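Local coordinates for protein hemin degrading factor (Pseudomonas aeruginosa, PDB 4MF9) that binds heme, probably carries it inside the bacterial cell, and appears able to degrade it, at residues A[60-65]-A[168-173]; A[77-82]-A[153-158]; A[88-93]-A[296-301]; A[277-282]-A[289-294]. One frame throughout, in Å; residues are numbered along the deposited sequence.

Interaction 1. Residues A[60-65]-A[168-173]; sequences VRLRPD and PLVERL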
loop_
_atom_site.group_PDB
_atom_site.type_symbol
_atom_site.label_atom_id
_atom_site.label_comp_id
_atom_site.label_asym_id
_atom_site.label_seq_id
_atom_site.Cartn_x
_atom_site.Cartn_y
_atom_site.Cartn_z
ATOM N N VAL A 60 23.394 -0.568 -0.511
ATOM C CA VAL A 60 23.930 0.416 -1.454
ATOM C C VAL A 60 22.834 1.448 -1.733
ATOM O O VAL A 60 21.670 1.086 -1.970
ATOM C CB VAL A 60 24.377 -0.244 -2.789
ATOM C CG1 VAL A 60 24.790 0.815 -3.813
ATOM C CG2 VAL A 60 25.510 -1.249 -2.566
ATOM N N ARG A 61 23.167 2.729 -1.685
ATOM C CA ARG A 61 22.216 3.762 -1.989
ATOM C C ARG A 61 22.116 3.893 -3.482
ATOM O O ARG A 61 23.113 3.898 -4.120
ATOM C CB ARG A 61 22.513 5.070 -1.296
ATOM C CG ARG A 61 21.930 6.296 -1.953
ATOM C CD ARG A 61 20.658 6.774 -1.290
ATOM N NE ARG A 61 20.969 7.518 -0.106
ATOM C CZ ARG A 61 20.463 8.677 0.302
ATOM N NH1 ARG A 61 19.605 9.378 -0.386
ATOM N NH2 ARG A 61 20.916 9.164 1.414
ATOM N N LEU A 62 20.893 3.931 -4.008
ATOM C CA LEU A 62 20.703 4.037 -5.447
ATOM C C LEU A 62 20.223 5.443 -5.782
ATOM O O LEU A 62 19.797 6.189 -4.897
ATOM C CB LEU A 62 19.697 2.999 -5.948
ATOM C CG LEU A 62 19.961 1.508 -5.726
ATOM C CD1 LEU A 62 18.846 0.690 -6.369
ATOM C CD2 LEU A 62 21.337 1.080 -6.269
ATOM N N ARG A 63 20.309 5.839 -7.020
ATOM C CA ARG A 63 19.744 7.119 -7.399
ATOM C C ARG A 63 18.220 7.039 -7.451
ATOM O O ARG A 63 17.713 6.085 -7.868
ATOM C CB ARG A 63 20.287 7.623 -8.713
ATOM C CG ARG A 63 21.778 7.604 -8.839
ATOM C CD ARG A 63 22.175 8.337 -10.096
ATOM N NE ARG A 63 21.453 7.883 -11.249
ATOM C CZ ARG A 63 21.763 6.791 -11.918
ATOM N NH1 ARG A 63 22.754 6.061 -11.517
ATOM N NH2 ARG A 63 21.070 6.397 -12.931
ATOM N N PRO A 64 17.546 8.106 -7.035
ATOM C CA PRO A 64 16.084 8.166 -7.161
ATOM C C PRO A 64 15.659 8.495 -8.584
ATOM O O PRO A 64 14.885 9.425 -8.802
ATOM C CB PRO A 64 15.704 9.314 -6.225
ATOM C CG PRO A 64 16.904 10.186 -6.210
ATOM C CD PRO A 64 18.077 9.250 -6.271
ATOM N N ASP A 65 16.155 7.711 -9.533
ATOM C CA ASP A 65 15.861 7.879 -10.948
ATOM C C ASP A 65 14.749 6.903 -11.285
ATOM O O ASP A 65 15.011 5.829 -11.825
ATOM C CB ASP A 65 17.128 7.532 -11.750
ATOM C CG ASP A 65 17.040 7.915 -13.225
ATOM O OD1 ASP A 65 15.926 8.117 -13.754
ATOM O OD2 ASP A 65 18.110 7.990 -13.867
ATOM N N PRO A 168 24.408 -6.029 -11.844
ATOM C CA PRO A 168 24.434 -4.997 -12.888
ATOM C C PRO A 168 23.379 -3.922 -12.663
ATOM O O PRO A 168 23.619 -2.752 -12.982
ATOM C CB PRO A 168 24.093 -5.784 -14.154
ATOM C CG PRO A 168 24.575 -7.158 -13.876
ATOM C CD PRO A 168 24.267 -7.379 -12.422
ATOM N N LEU A 169 22.236 -4.302 -12.132
ATOM C CA LEU A 169 21.247 -3.321 -11.807
ATOM C C LEU A 169 21.701 -2.365 -10.746
ATOM O O LEU A 169 21.603 -1.183 -10.914
ATOM C CB LEU A 169 20.008 -4.032 -11.316
ATOM C CG LEU A 169 18.676 -3.346 -11.405
ATOM C CD1 LEU A 169 17.672 -4.419 -11.088
ATOM C CD2 LEU A 169 18.693 -2.359 -10.304
ATOM N N VAL A 170 22.261 -2.902 -9.686
ATOM C CA VAL A 170 22.771 -2.071 -8.599
ATOM C C VAL A 170 23.864 -1.093 -9.075
ATOM O O VAL A 170 23.796 0.109 -8.796
ATOM C CB VAL A 170 23.261 -2.936 -7.418
ATOM C CG1 VAL A 170 24.072 -2.105 -6.443
ATOM C CG2 VAL A 170 22.080 -3.584 -6.700
ATOM N N GLU A 171 24.815 -1.583 -9.850
ATOM C CA GLU A 171 25.933 -0.759 -10.309
ATOM C C GLU A 171 25.484 0.383 -11.192
ATOM O O GLU A 171 25.964 1.447 -11.067
ATOM C CB GLU A 171 27.073 -1.575 -10.961
ATOM C CG GLU A 171 27.922 -0.842 -12.001
ATOM C CD GLU A 171 28.944 0.106 -11.384
ATOM O OE1 GLU A 171 29.619 0.807 -12.154
ATOM O OE2 GLU A 171 29.109 0.104 -10.166
ATOM N N ARG A 172 24.556 0.112 -12.071
ATOM C CA ARG A 172 24.004 1.095 -12.998
ATOM C C ARG A 172 23.254 2.224 -12.295
ATOM O O ARG A 172 23.310 3.388 -12.718
ATOM C CB ARG A 172 23.079 0.382 -13.987
ATOM C CG ARG A 172 22.249 1.291 -14.872
ATOM C CD ARG A 172 21.592 0.474 -15.970
ATOM N NE ARG A 172 21.283 -0.878 -15.505
ATOM C CZ ARG A 172 20.769 -1.834 -16.272
ATOM N NH1 ARG A 172 20.512 -1.588 -17.552
ATOM N NH2 ARG A 172 20.522 -3.036 -15.763
ATOM N N LEU A 173 22.561 1.875 -11.215
ATOM C CA LEU A 173 21.742 2.822 -10.460
ATOM C C LEU A 173 22.426 3.355 -9.206
ATOM O O LEU A 173 21.880 4.213 -8.520
ATOM C CB LEU A 173 20.413 2.165 -10.057
ATOM C CG LEU A 173 19.240 2.270 -11.027
ATOM C CD1 LEU A 173 18.893 3.736 -11.334
ATOM C CD2 LEU A 173 19.512 1.517 -12.303
#

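Interaction 2. Residues A[77-82]-A[153-158]; sequences GPIMAL and HKVFLA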
loop_
_atom_site.group_PDB
_atom_site.type_symbol
_atom_site.label_atom_id
_atom_site.label_comp_id
_atom_site.label_asym_id
_atom_site.label_seq_id
_atom_site.Cartn_x
_atom_site.Cartn_y
_atom_site.Cartn_z
ATOM N N GLY A 77 12.927 -10.760 -12.988
ATOM C CA GLY A 77 11.979 -11.862 -13.048
ATOM C C GLY A 77 10.958 -11.783 -11.931
ATOM O O GLY A 77 10.707 -10.704 -11.399
ATOM N N PRO A 78 10.354 -12.921 -11.575
ATOM C CA PRO A 78 9.351 -12.933 -10.507
ATOM C C PRO A 78 9.924 -12.443 -9.186
ATOM O O PRO A 78 10.929 -12.978 -8.704
ATOM C CB PRO A 78 8.969 -14.416 -10.399
ATOM C CG PRO A 78 9.243 -14.963 -11.757
ATOM C CD PRO A 78 10.471 -14.233 -12.237
ATOM N N ILE A 79 9.278 -11.435 -8.612
ATOM C CA ILE A 79 9.663 -10.909 -7.315
ATOM C C ILE A 79 8.481 -10.942 -6.364
ATOM O O ILE A 79 7.394 -11.435 -6.705
ATOM C CB ILE A 79 10.155 -9.451 -7.432
ATOM C CG1 ILE A 79 9.286 -8.658 -8.412
ATOM C CG2 ILE A 79 11.619 -9.414 -7.877
ATOM C CD1 ILE A 79 8.047 -7.989 -7.775
ATOM N N MET A 80 8.668 -10.402 -5.196
ATOM C CA MET A 80 7.579 -10.116 -4.321
ATOM C C MET A 80 7.546 -8.616 -3.975
ATOM O O MET A 80 8.516 -8.070 -3.515
ATOM C CB MET A 80 7.695 -10.945 -3.060
ATOM C CG MET A 80 6.578 -10.811 -2.098
ATOM S SD MET A 80 6.654 -9.497 -0.963
ATOM C CE MET A 80 7.789 -10.034 0.295
ATOM N N ALA A 81 6.411 -8.005 -4.219
ATOM C CA ALA A 81 6.221 -6.585 -3.953
ATOM C C ALA A 81 5.536 -6.449 -2.609
ATOM O O ALA A 81 4.574 -7.179 -2.319
ATOM C CB ALA A 81 5.381 -5.935 -5.061
ATOM N N LEU A 82 6.021 -5.525 -1.786
ATOM C CA LEU A 82 5.461 -5.330 -0.449
ATOM C C LEU A 82 5.068 -3.881 -0.259
ATOM O O LEU A 82 5.917 -2.988 -0.282
ATOM C CB LEU A 82 6.461 -5.732 0.641
ATOM C CG LEU A 82 5.992 -6.059 2.073
ATOM C CD1 LEU A 82 7.143 -6.751 2.829
ATOM C CD2 LEU A 82 5.533 -4.844 2.860
ATOM N N HIS A 153 7.525 1.490 -0.357
ATOM C CA HIS A 153 7.335 0.336 -1.221
ATOM C C HIS A 153 8.628 -0.473 -1.202
ATOM O O HIS A 153 9.727 0.108 -1.214
ATOM C CB HIS A 153 7.101 0.849 -2.644
ATOM C CG HIS A 153 6.811 -0.225 -3.653
ATOM N ND1 HIS A 153 5.812 -1.160 -3.488
ATOM C CD2 HIS A 153 7.375 -0.479 -4.860
ATOM C CE1 HIS A 153 5.785 -1.961 -4.545
ATOM N NE2 HIS A 153 6.721 -1.566 -5.389
ATOM N N LYS A 154 8.516 -1.797 -1.206
ATOM C CA LYS A 154 9.719 -2.644 -1.250
ATOM C C LYS A 154 9.509 -3.749 -2.259
ATOM O O LYS A 154 8.385 -4.239 -2.415
ATOM C CB LYS A 154 10.002 -3.286 0.115
ATOM C CG LYS A 154 10.336 -2.307 1.208
ATOM C CD LYS A 154 10.191 -2.951 2.581
ATOM C CE LYS A 154 10.700 -2.005 3.660
ATOM N NZ LYS A 154 10.408 -2.515 5.019
ATOM N N VAL A 155 10.579 -4.155 -2.938
ATOM C CA VAL A 155 10.504 -5.335 -3.785
ATOM C C VAL A 155 11.598 -6.329 -3.434
ATOM O O VAL A 155 12.785 -5.986 -3.366
ATOM C CB VAL A 155 10.353 -5.019 -5.320
ATOM C CG1 VAL A 155 10.052 -3.536 -5.572
ATOM C CG2 VAL A 155 11.503 -5.492 -6.124
ATOM N N PHE A 156 11.167 -7.552 -3.149
ATOM C CA PHE A 156 12.061 -8.580 -2.650
ATOM C C PHE A 156 12.342 -9.609 -3.725
ATOM O O PHE A 156 11.425 -10.078 -4.399
ATOM C CB PHE A 156 11.438 -9.255 -1.424
ATOM C CG PHE A 156 11.594 -8.465 -0.157
ATOM C CD1 PHE A 156 10.712 -7.433 0.146
ATOM C CD2 PHE A 156 12.630 -8.747 0.731
ATOM C CE1 PHE A 156 10.861 -6.695 1.313
ATOM C CE2 PHE A 156 12.774 -8.018 1.898
ATOM C CZ PHE A 156 11.887 -6.990 2.191
ATOM N N LEU A 157 13.613 -9.956 -3.901
ATOM C CA LEU A 157 13.939 -11.092 -4.749
ATOM C C LEU A 157 13.474 -12.383 -4.062
ATOM O O LEU A 157 13.569 -12.521 -2.843
ATOM C CB LEU A 157 15.431 -11.131 -5.081
ATOM C CG LEU A 157 15.887 -10.360 -6.319
ATOM C CD1 LEU A 157 15.879 -8.844 -6.098
ATOM C CD2 LEU A 157 17.266 -10.849 -6.740
ATOM N N ALA A 158 12.980 -13.321 -4.812
ATOM C CA ALA A 158 12.562 -14.558 -4.232
ATOM C C ALA A 158 13.177 -15.759 -4.934
ATOM O O ALA A 158 14.106 -15.616 -5.652
ATOM C CB ALA A 158 11.072 -14.636 -4.170
#

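Interaction 3. Residues A[88-93]-A[296-301]; sequences CVHERK and FNLHLK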
loop_
_atom_site.group_PDB
_atom_site.type_symbol
_atom_site.label_atom_id
_atom_site.label_comp_id
_atom_site.label_asym_id
_atom_site.label_seq_id
_atom_site.Cartn_x
_atom_site.Cartn_y
_atom_site.Cartn_z
ATOM N N CYS A 88 -2.125 -2.671 7.668
ATOM C CA CYS A 88 -2.328 -3.693 6.655
ATOM C C CYS A 88 -1.140 -3.812 5.719
ATOM O O CYS A 88 -0.648 -2.814 5.190
ATOM C CB CYS A 88 -3.615 -3.416 5.870
ATOM S SG CYS A 88 -4.169 -4.778 4.839
ATOM N N VAL A 89 -0.699 -5.050 5.526
ATOM C CA VAL A 89 0.416 -5.374 4.651
ATOM C C VAL A 89 -0.048 -6.214 3.470
ATOM O O VAL A 89 -0.691 -7.251 3.646
ATOM C CB VAL A 89 1.481 -6.196 5.397
ATOM C CG1 VAL A 89 2.611 -6.548 4.455
ATOM C CG2 VAL A 89 1.983 -5.434 6.617
ATOM N N HIS A 90 0.318 -5.769 2.272
ATOM C CA HIS A 90 -0.043 -6.425 1.023
ATOM C C HIS A 90 1.239 -7.003 0.378
ATOM O O HIS A 90 2.173 -6.254 0.061
ATOM C CB HIS A 90 -0.671 -5.351 0.127
ATOM C CG HIS A 90 -1.504 -5.872 -1.005
ATOM N ND1 HIS A 90 -0.977 -6.589 -2.056
ATOM C CD2 HIS A 90 -2.814 -5.688 -1.293
ATOM C CE1 HIS A 90 -1.935 -6.857 -2.929
ATOM N NE2 HIS A 90 -3.060 -6.327 -2.485
ATOM N N GLU A 91 1.319 -8.300 0.188
ATOM C CA GLU A 91 2.433 -8.939 -0.485
ATOM C C GLU A 91 2.001 -9.683 -1.710
ATOM O O GLU A 91 1.317 -10.663 -1.620
ATOM C CB GLU A 91 3.228 -9.891 0.437
ATOM C CG GLU A 91 3.821 -9.247 1.634
ATOM C CD GLU A 91 4.561 -10.163 2.607
ATOM O OE1 GLU A 91 4.842 -11.287 2.358
ATOM O OE2 GLU A 91 4.895 -9.651 3.611
ATOM N N ARG A 92 2.464 -9.270 -2.870
ATOM C CA ARG A 92 2.056 -9.887 -4.113
ATOM C C ARG A 92 3.247 -10.370 -4.902
ATOM O O ARG A 92 4.215 -9.695 -4.991
ATOM C CB ARG A 92 1.252 -8.935 -4.954
ATOM C CG ARG A 92 0.368 -9.531 -6.009
ATOM C CD ARG A 92 -0.475 -10.662 -5.490
ATOM N NE ARG A 92 -1.519 -11.079 -6.426
ATOM C CZ ARG A 92 -1.357 -11.907 -7.424
ATOM N NH1 ARG A 92 -0.183 -12.421 -7.710
ATOM N NH2 ARG A 92 -2.383 -12.186 -8.187
ATOM N N LYS A 93 3.147 -11.533 -5.500
ATOM C CA LYS A 93 4.236 -12.109 -6.263
ATOM C C LYS A 93 3.993 -12.094 -7.753
ATOM O O LYS A 93 2.880 -12.283 -8.178
ATOM C CB LYS A 93 4.523 -13.520 -5.819
ATOM C CG LYS A 93 5.021 -13.657 -4.428
ATOM C CD LYS A 93 5.335 -15.093 -4.172
ATOM C CE LYS A 93 5.262 -15.412 -2.716
ATOM N NZ LYS A 93 5.570 -16.846 -2.511
ATOM N N PHE A 296 -0.172 -14.517 -3.123
ATOM C CA PHE A 296 -0.723 -13.349 -2.445
ATOM C C PHE A 296 -0.857 -13.559 -0.943
ATOM O O PHE A 296 -1.560 -14.468 -0.493
ATOM C CB PHE A 296 -2.110 -13.031 -3.025
ATOM C CG PHE A 296 -2.828 -11.894 -2.336
ATOM C CD1 PHE A 296 -2.204 -10.670 -2.153
ATOM C CD2 PHE A 296 -4.160 -12.037 -1.924
ATOM C CE1 PHE A 296 -2.876 -9.617 -1.543
ATOM C CE2 PHE A 296 -4.830 -11.001 -1.308
ATOM C CZ PHE A 296 -4.199 -9.780 -1.126
ATOM N N ASN A 297 -0.217 -12.728 -0.159
ATOM C CA ASN A 297 -0.405 -12.706 1.260
ATOM C C ASN A 297 -0.896 -11.355 1.745
ATOM O O ASN A 297 -0.507 -10.359 1.229
ATOM C CB ASN A 297 0.874 -13.049 1.987
ATOM C CG ASN A 297 1.179 -14.528 2.008
ATOM O OD1 ASN A 297 0.566 -15.311 1.356
ATOM N ND2 ASN A 297 2.112 -14.889 2.812
ATOM N N LEU A 298 -1.792 -11.334 2.683
ATOM C CA LEU A 298 -2.330 -10.105 3.202
ATOM C C LEU A 298 -2.337 -10.231 4.706
ATOM O O LEU A 298 -2.814 -11.192 5.203
ATOM C CB LEU A 298 -3.741 -9.887 2.640
ATOM C CG LEU A 298 -4.486 -8.651 3.118
ATOM C CD1 LEU A 298 -4.027 -7.461 2.323
ATOM C CD2 LEU A 298 -6.008 -8.763 3.105
ATOM N N HIS A 299 -1.871 -9.232 5.408
ATOM C CA HIS A 299 -1.837 -9.258 6.856
ATOM C C HIS A 299 -2.553 -8.025 7.390
ATOM O O HIS A 299 -2.050 -6.899 7.275
ATOM C CB HIS A 299 -0.377 -9.348 7.357
ATOM C CG HIS A 299 0.398 -10.479 6.750
ATOM N ND1 HIS A 299 0.076 -11.803 6.956
ATOM C CD2 HIS A 299 1.484 -10.483 5.936
ATOM C CE1 HIS A 299 0.924 -12.574 6.297
ATOM N NE2 HIS A 299 1.787 -11.794 5.665
ATOM N N LEU A 300 -3.736 -8.247 7.967
ATOM C CA LEU A 300 -4.612 -7.176 8.446
ATOM C C LEU A 300 -4.764 -7.134 9.976
ATOM O O LEU A 300 -5.343 -8.038 10.590
ATOM C CB LEU A 300 -5.997 -7.295 7.776
ATOM C CG LEU A 300 -7.117 -6.385 8.285
ATOM C CD1 LEU A 300 -6.777 -4.917 8.083
ATOM C CD2 LEU A 300 -8.466 -6.723 7.644
ATOM N N LYS A 301 -4.342 -6.064 10.579
ATOM C CA LYS A 301 -4.482 -5.856 11.958
ATOM C C LYS A 301 -5.894 -5.322 12.263
ATOM O O LYS A 301 -6.118 -4.151 12.357
ATOM C CB LYS A 301 -3.394 -4.875 12.389
ATOM C CG LYS A 301 -3.103 -4.718 13.848
ATOM C CD LYS A 301 -3.318 -5.976 14.642
ATOM C CE LYS A 301 -2.011 -6.565 15.068
ATOM N NZ LYS A 301 -1.305 -5.555 15.847
HETATM O O HOH W 1 3.927 -13.239 4.198
#

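Interaction 4. Residues A[277-282]-A[289-294]; sequences GPVCNL and FNVLDP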
loop_
_atom_site.group_PDB
_atom_site.type_symbol
_atom_site.label_atom_id
_atom_site.label_comp_id
_atom_site.label_asym_id
_atom_site.label_seq_id
_atom_site.Cartn_x
_atom_site.Cartn_y
_atom_site.Cartn_z
ATOM N N GLY A 277 -8.354 -11.174 -8.015
ATOM C CA GLY A 277 -8.554 -12.609 -8.057
ATOM C C GLY A 277 -9.184 -13.122 -6.786
ATOM O O GLY A 277 -9.505 -12.351 -5.882
ATOM N N PRO A 278 -9.396 -14.415 -6.686
ATOM C CA PRO A 278 -9.966 -15.007 -5.467
ATOM C C PRO A 278 -8.999 -15.048 -4.313
ATOM O O PRO A 278 -7.852 -14.901 -4.513
ATOM C CB PRO A 278 -10.290 -16.417 -5.907
ATOM C CG PRO A 278 -9.265 -16.688 -6.909
ATOM C CD PRO A 278 -9.139 -15.433 -7.696
ATOM N N VAL A 279 -9.502 -15.226 -3.132
ATOM C CA VAL A 279 -8.701 -15.551 -1.996
ATOM C C VAL A 279 -9.134 -16.933 -1.556
ATOM O O VAL A 279 -10.244 -17.297 -1.794
ATOM C CB VAL A 279 -8.808 -14.516 -0.910
ATOM C CG1 VAL A 279 -8.241 -13.203 -1.442
ATOM C CG2 VAL A 279 -10.229 -14.336 -0.469
ATOM N N CYS A 280 -8.227 -17.751 -1.069
ATOM C CA CYS A 280 -8.577 -19.136 -0.742
ATOM C C CYS A 280 -8.246 -19.474 0.690
ATOM O O CYS A 280 -9.117 -19.867 1.456
ATOM C CB CYS A 280 -7.856 -20.132 -1.658
ATOM S SG CYS A 280 -8.178 -19.917 -3.424
ATOM N N ASN A 281 -7.007 -19.259 1.073
ATOM C CA ASN A 281 -6.556 -19.733 2.343
ATOM C C ASN A 281 -6.461 -18.638 3.310
ATOM O O ASN A 281 -5.720 -17.755 3.085
ATOM C CB ASN A 281 -5.183 -20.397 2.138
ATOM C CG ASN A 281 -4.951 -21.467 3.112
ATOM O OD1 ASN A 281 -4.505 -21.221 4.211
ATOM N ND2 ASN A 281 -5.282 -22.673 2.729
ATOM N N LEU A 282 -7.199 -18.707 4.405
ATOM C CA LEU A 282 -7.345 -17.632 5.320
ATOM C C LEU A 282 -7.040 -18.074 6.744
ATOM O O LEU A 282 -7.361 -19.156 7.099
ATOM C CB LEU A 282 -8.776 -17.095 5.269
ATOM C CG LEU A 282 -9.299 -16.256 4.102
ATOM C CD1 LEU A 282 -8.445 -16.337 2.893
ATOM C CD2 LEU A 282 -10.756 -16.548 3.763
ATOM N N PHE A 289 -5.683 -10.846 10.913
ATOM C CA PHE A 289 -6.427 -11.647 9.961
ATOM C C PHE A 289 -5.596 -11.733 8.695
ATOM O O PHE A 289 -5.097 -10.712 8.201
ATOM C CB PHE A 289 -7.801 -11.034 9.681
ATOM C CG PHE A 289 -8.619 -11.827 8.710
ATOM C CD1 PHE A 289 -9.268 -12.987 9.120
ATOM C CD2 PHE A 289 -8.720 -11.430 7.383
ATOM C CE1 PHE A 289 -10.019 -13.733 8.226
ATOM C CE2 PHE A 289 -9.466 -12.170 6.478
ATOM C CZ PHE A 289 -10.127 -13.317 6.898
ATOM N N ASN A 290 -5.436 -12.942 8.170
ATOM C CA ASN A 290 -4.465 -13.159 7.110
ATOM C C ASN A 290 -5.008 -13.881 5.893
ATOM O O ASN A 290 -5.769 -14.840 6.018
ATOM C CB ASN A 290 -3.249 -13.943 7.656
ATOM C CG ASN A 290 -2.667 -13.317 8.902
ATOM O OD1 ASN A 290 -1.909 -12.341 8.828
ATOM N ND2 ASN A 290 -3.003 -13.882 10.066
ATOM N N VAL A 291 -4.615 -13.408 4.713
ATOM C CA VAL A 291 -4.775 -14.174 3.481
ATOM C C VAL A 291 -3.423 -14.824 3.223
ATOM O O VAL A 291 -2.396 -14.145 3.268
ATOM C CB VAL A 291 -5.178 -13.281 2.294
ATOM C CG1 VAL A 291 -5.214 -14.083 0.997
ATOM C CG2 VAL A 291 -6.535 -12.658 2.556
ATOM N N LEU A 292 -3.408 -16.102 2.893
ATOM C CA LEU A 292 -2.157 -16.821 2.776
ATOM C C LEU A 292 -2.075 -17.739 1.610
ATOM O O LEU A 292 -1.956 -18.921 1.725
ATOM C CB LEU A 292 -1.879 -17.572 4.056
ATOM C CG LEU A 292 -1.769 -16.744 5.290
ATOM C CD1 LEU A 292 -1.861 -17.696 6.444
ATOM C CD2 LEU A 292 -0.484 -15.975 5.318
ATOM N N ASP A 293 -2.160 -17.158 0.464
ATOM C CA ASP A 293 -2.209 -17.919 -0.779
ATOM C C ASP A 293 -0.837 -17.926 -1.453
ATOM O O ASP A 293 0.008 -17.069 -1.159
ATOM C CB ASP A 293 -3.272 -17.326 -1.714
ATOM C CG ASP A 293 -4.689 -17.615 -1.243
ATOM O OD1 ASP A 293 -4.899 -18.652 -0.591
ATOM O OD2 ASP A 293 -5.594 -16.806 -1.524
ATOM N N PRO A 294 -0.657 -18.794 -2.418
ATOM C CA PRO A 294 0.662 -18.965 -2.992
ATOM C C PRO A 294 1.216 -17.644 -3.556
ATOM O O PRO A 294 2.304 -17.296 -3.215
ATOM C CB PRO A 294 0.387 -19.940 -4.108
ATOM C CG PRO A 294 -0.739 -20.769 -3.598
ATOM C CD PRO A 294 -1.362 -20.071 -2.426
HETATM O O HOH W 2 -5.124 -15.132 -3.777
#

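Interaction 1. Residues A[60-65]-A[168-173]
Arg63, in the loop after strand 59-62, reaches to the last turn of helix 166-173 and grips two successive carbonyls there. Its own amide gives a hydrogen bond of 2.7 Å from Arg63 N to Leu173 O, running nearly along the C=O axis. From CB outward, the side chain skirts that oxygen first: Arg63 CB passes Leu173 O at 3.8 Å and CG at 3.4 Å. The chain then bends at chi3 (-51°), which turns the guanidinium back to the helix. There Arg63 NH1 donates to Arg172 O at 3.0 Å, on a lone pair and in the guanidinium plane, while CD1 of Leu173 lies over one face of the group. NH2 adds a weak, long salt bridge to OD2 of Asp65, the N-cap residue of helix 66-72. Beside this polar end, Leu62 CD2 packs 4.0 Å from Leu173 CB and Val60 CG1 meets Val170 CG1, so the helix lies against the edge strand; Ala129 of strand 124-133 backs Leu62 and Val170. Carbonyls at a helix C-terminus lack N-H partners from a following turn; here a main-chain N-H and a guanidinium N-H take their place, which would probably also suit the negative end of the helix dipole.

Interaction 2. Residues A[77-82]-A[153-158]
Strands 78-84 and 151-157 run antiparallel, their short segments 152° apart in direction, with Met80-Phe156 and Leu82-Lys154 as hydrogen-bonded pairs and Ala81-Val155 as the non-hydrogen-bonded pair between them. The Met80 pair is nearly straight in both directions, 2.9 Å from Met80 N to Phe156 O and 2.7 Å from Phe156 N to Met80 O. On the face that carries Met80, Leu82, Lys154 and Phe156, the phenyl ring receives two aliphatic neighbours. Met80 has CG anti to its amide nitrogen (chi1 -176°) and bends at chi2 and chi3, which brings the methyl CE to 3.9 Å from Phe156 CD1. Leu82 runs alongside the ring, CD1 approaching Phe156 CE1 at 4.0 Å. This pairing is an inner seam of the long antiparallel sheet of the HemS-like fold: strand 138-146 flanks 151-157, and strand 88-93 flanks 78-84. On the other face, Ala81 CB meets His153 CE1 at 4.0 Å, and the imidazole is held at both nitrogens, ND1 by Thr83 and NE2 by Tyr96. Ile79 leans CB against Phe156 O at 3.3 Å, and its CG2 reaches CG2 of Val155. Lys154 stretches away from the pair to a salt bridge with Glu47.

Interaction 3. Residues A[88-93]-A[296-301]
The imidazole of His90 carries the CE1 corner of Phe296 over one face, 3.2 Å from His90 CE1, while CD1 of Leu298 comes in obliquely. The two ring planes stand 51° apart, an oblique arrangement. Phe296 is itself stacked on His275, and Arg92 CD touches Phe296 CD1 at 3.8 Å. At the edge of the His299 ring, in its plane, sits a water that joins His299 NE2 (3.0 Å) to Glu91 OE1 (2.8 Å), donating to the carboxylate, while His299 ND1 is held by Asn290 OD1. Between the two sets of groups the strands run antiparallel, Val89 pairing with His299 and Glu91 with Asn297 through N-H...O bonds in both directions. Cys88 places SG anti to its amide nitrogen (chi1 -167°), where it meets Leu298 CD1 at 3.7 Å. This seam joins the two HemS/ChuX repeats into one continuous sheet. The face of His90, Arg92 and Phe296 is buried, and its polar atoms are provided for: His90 ND1 by Gln273, NE2 by the carbonyl of Val264, and Arg92 by Asp114 and His275. The chemistry thus divides by face, with fixed histidine and arginine groups among hydrophobic ones inside and a water-mediated acid-imidazole link outside.

Interaction 4. Residues A[277-282]-A[289-294]
Asp293 turns its carboxylate toward the loop ahead of strand 282-285, so that each oxygen meets one of two consecutive backbone amides. Asp293 OD2 accepts from Cys280 N (2.8 Å) on its syn lone pair; Asn281 N donates to Asp293 OD1, likewise at 2.8 Å and on the syn side, but 15° out of the carboxylate plane. With CG anti to the carbonyl carbon (chi1 -72°), the aspartate straddles the peptide link between these residues and probably helps to hold the turn of the loop. OD2 carries a second load, a water that donates to it and to Pro278 O, both at 2.8 Å, tying the loop to the carboxylate once more. A backbone bond from Leu292 N to Asn281 O follows, and Leu282 pairs with Val291 as an antiparallel non-hydrogen-bonded pair.

The apolar side chains are set at different angles. Val279 crosses Val291 at about a right angle, CG1 against CG1 at 4.0 Å. Leu282, in contrast, lies side by side with Val291 and points the same way, its CD1 4.2 Å from Val291 CG2. Against Phe289 the approach is slanted, and Leu282 CG comes 4.1 Å from Phe289 CZ.

In the fold, the contact fastens the connection from strand 271-277, which belongs to a second antiparallel sheet, onto strand 288-293 near the margin of the sheet that ends in 282-285. Strand 296-301 flanks 288-293, with Val291 touching Phe296 and Leu298, while helix 247-258 covers Leu282 through Ala256 and Phe289 through Ala249 and Glu253.

How the interactions relate
From the N terminus, strand 59-62 opens the loop that interaction 1 closes at helix 166-173, and interaction 2 nests within it. Interaction 3 starts inside both loops, at strand 88-93, yet closes far beyond them at 296-301, and therefore crosses interactions 1 and 2. Interaction 4, a short closure between 277-282 and 289-294, nests inside interaction 3 and follows the first two in series. All four reach one antiparallel sheet: interaction 1 at one outer strand, interaction 4 at the opposite margin. Interactions 2 and 3 touch through neighbouring strands 78-84 and 88-93, and 3 and 4 through 296-301 and 288-293; interaction 3 itself carries the sheet from the first HemS/ChuX range into the second.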